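Local coordinates for protein TssK (Serratia sp. FS14, PDB 5Y0E) that probably serves as a baseplate component of the bacterial type VI secretion system, assembling as a trimer, at residues I68-T73 against E162-G167. Residues are numbered along the deposited sequence; the frame is centred on the assembly and turned at random.
Sequences IMPDGT and EWTALG
A type I beta turn, M69 to G72, joins strands 62-68 and 74-78 as a hairpin loop and packs on the start of strand 163-174. The turn is closed by G72 N bonding M69 O at 2.9 Å, and M69 N bonds T73 O at the base of the loop. Across the interface the evidence is for van der Waals packing. The P70 ring lies between T164 and L166: its CD meets L166 CD2 at 3.5 Å, while its CB rests 3.8 Å from T164 CB. M69, bent at chi2 and chi3 (-63° and -64°), folds its thioether back toward the strand, which brings CE to 3.5 Å from T164 O and SD beside the L166 isobutyl group. T164 CG2 packs against D71 CB at 3.8 Å, the two side chains crossing nearly at right angles. D71 OD1 forms an Asx turn with T73 N (3.2 Å) and also accepts from T73 OG1 (2.8 Å), both from one face of the carboxylate; R123 salt-bridges OD2. Within the sheet, T164 and L166 pair through their backbones with the adjacent strand 96-103; M69 and L166 also touch F75 of strand 74-78, and G72 O accepts a hydrogen bond from W34 NE1 of a neighbouring subunit.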
loop_
_atom_site.group_PDB
_atom_site.type_symbol
_atom_site.label_atom_id
_atom_site.label_comp_id
_atom_site.label_asym_id
_atom_site.label_seq_id
_atom_site.Cartn_x
_atom_site.Cartn_y
_atom_site.Cartn_z
ATOM N N ILE A 68 -3.562 -21.547 -7.386
ATOM C CA ILE A 68 -2.419 -21.921 -8.196
ATOM C C ILE A 68 -1.449 -22.736 -7.353
ATOM O O ILE A 68 -1.106 -22.348 -6.235
ATOM C CB ILE A 68 -1.727 -20.676 -8.772
ATOM C CG1 ILE A 68 -2.545 -20.132 -9.928
ATOM C CG2 ILE A 68 -0.362 -21.016 -9.274
ATOM C CD1 ILE A 68 -2.494 -18.676 -10.040
ATOM N N MET A 69 -1.001 -23.847 -7.890
ATOM C CA MET A 69 -0.071 -24.708 -7.206
ATOM C C MET A 69 1.335 -24.156 -7.324
ATOM O O MET A 69 1.615 -23.317 -8.172
ATOM C CB MET A 69 -0.142 -26.111 -7.789
ATOM C CG MET A 69 -1.509 -26.755 -7.629
ATOM S SD MET A 69 -2.036 -27.031 -5.917
ATOM C CE MET A 69 -0.816 -28.190 -5.411
ATOM N N PRO A 70 2.239 -24.587 -6.457
ATOM C CA PRO A 70 3.595 -24.037 -6.502
ATOM C C PRO A 70 4.298 -24.264 -7.811
ATOM O O PRO A 70 5.203 -23.497 -8.143
ATOM C CB PRO A 70 4.293 -24.762 -5.350
ATOM C CG PRO A 70 3.228 -24.962 -4.400
ATOM C CD PRO A 70 1.981 -25.259 -5.180
ATOM N N ASP A 71 3.922 -25.283 -8.565
ATOM C CA ASP A 71 4.548 -25.546 -9.847
ATOM C C ASP A 71 3.933 -24.740 -10.983
ATOM O O ASP A 71 4.349 -24.905 -12.124
ATOM C CB ASP A 71 4.480 -27.030 -10.180
ATOM C CG ASP A 71 3.105 -27.467 -10.550
ATOM O OD1 ASP A 71 2.137 -26.776 -10.194
ATOM O OD2 ASP A 71 2.990 -28.515 -11.185
ATOM N N GLY A 72 2.962 -23.887 -10.695
ATOM C CA GLY A 72 2.375 -22.999 -11.668
ATOM C C GLY A 72 0.995 -23.401 -12.132
ATOM O O GLY A 72 0.386 -22.677 -12.921
ATOM N N THR A 73 0.480 -24.511 -11.652
ATOM C CA THR A 73 -0.722 -25.072 -12.222
ATOM C C THR A 73 -1.951 -24.438 -11.602
ATOM O O THR A 73 -2.168 -24.598 -10.404
ATOM C CB THR A 73 -0.744 -26.552 -11.992
ATOM O OG1 THR A 73 0.484 -27.098 -12.450
ATOM C CG2 THR A 73 -1.895 -27.171 -12.735
ATOM N N GLU A 162 8.198 -35.332 -5.681
ATOM C CA GLU A 162 7.359 -35.579 -6.838
ATOM C C GLU A 162 6.020 -34.890 -6.724
ATOM O O GLU A 162 5.136 -35.139 -7.543
ATOM C CB GLU A 162 7.159 -37.080 -7.049
ATOM C CG GLU A 162 8.448 -37.904 -7.065
ATOM C CD GLU A 162 9.558 -37.283 -7.909
ATOM O OE1 GLU A 162 10.726 -37.327 -7.474
ATOM O OE2 GLU A 162 9.281 -36.753 -9.005
ATOM N N TRP A 163 5.848 -34.029 -5.733
ATOM C CA TRP A 163 4.603 -33.310 -5.557
ATOM C C TRP A 163 4.919 -31.867 -5.231
ATOM O O TRP A 163 5.968 -31.568 -4.662
ATOM C CB TRP A 163 3.750 -33.892 -4.432
ATOM C CG TRP A 163 3.404 -35.323 -4.573
ATOM C CD1 TRP A 163 4.230 -36.394 -4.387
ATOM C CD2 TRP A 163 2.123 -35.858 -4.910
ATOM N NE1 TRP A 163 3.542 -37.558 -4.604
ATOM C CE2 TRP A 163 2.246 -37.255 -4.924
ATOM C CE3 TRP A 163 0.892 -35.292 -5.205
ATOM C CZ2 TRP A 163 1.187 -38.082 -5.220
ATOM C CZ3 TRP A 163 -0.150 -36.112 -5.498
ATOM C CH2 TRP A 163 -0.003 -37.490 -5.503
ATOM N N THR A 164 4.021 -30.975 -5.622
ATOM C CA THR A 164 3.914 -29.684 -4.975
ATOM C C THR A 164 2.597 -29.662 -4.234
ATOM O O THR A 164 1.697 -30.448 -4.512
ATOM C CB THR A 164 3.984 -28.502 -5.946
ATOM O OG1 THR A 164 2.851 -28.514 -6.814
ATOM C CG2 THR A 164 5.252 -28.524 -6.745
ATOM N N ALA A 165 2.493 -28.762 -3.272
ATOM C CA ALA A 165 1.319 -28.786 -2.423
ATOM C C ALA A 165 1.086 -27.423 -1.810
ATOM O O ALA A 165 2.017 -26.644 -1.616
ATOM C CB ALA A 165 1.462 -29.831 -1.319
ATOM N N LEU A 166 -0.167 -27.168 -1.475
ATOM C CA LEU A 166 -0.562 -25.995 -0.725
ATOM C C LEU A 166 -1.157 -26.448 0.597
ATOM O O LEU A 166 -1.946 -27.389 0.633
ATOM C CB LEU A 166 -1.590 -25.156 -1.496
ATOM C CG LEU A 166 -1.303 -24.670 -2.910
ATOM C CD1 LEU A 166 -2.540 -24.061 -3.500
ATOM C CD2 LEU A 166 -0.198 -23.677 -2.907
ATOM N N GLY A 167 -0.808 -25.769 1.682
ATOM C CA GLY A 167 -1.321 -26.161 2.977
ATOM C C GLY A 167 -2.775 -25.770 3.145
ATOM O O GLY A 167 -3.184 -24.676 2.779
#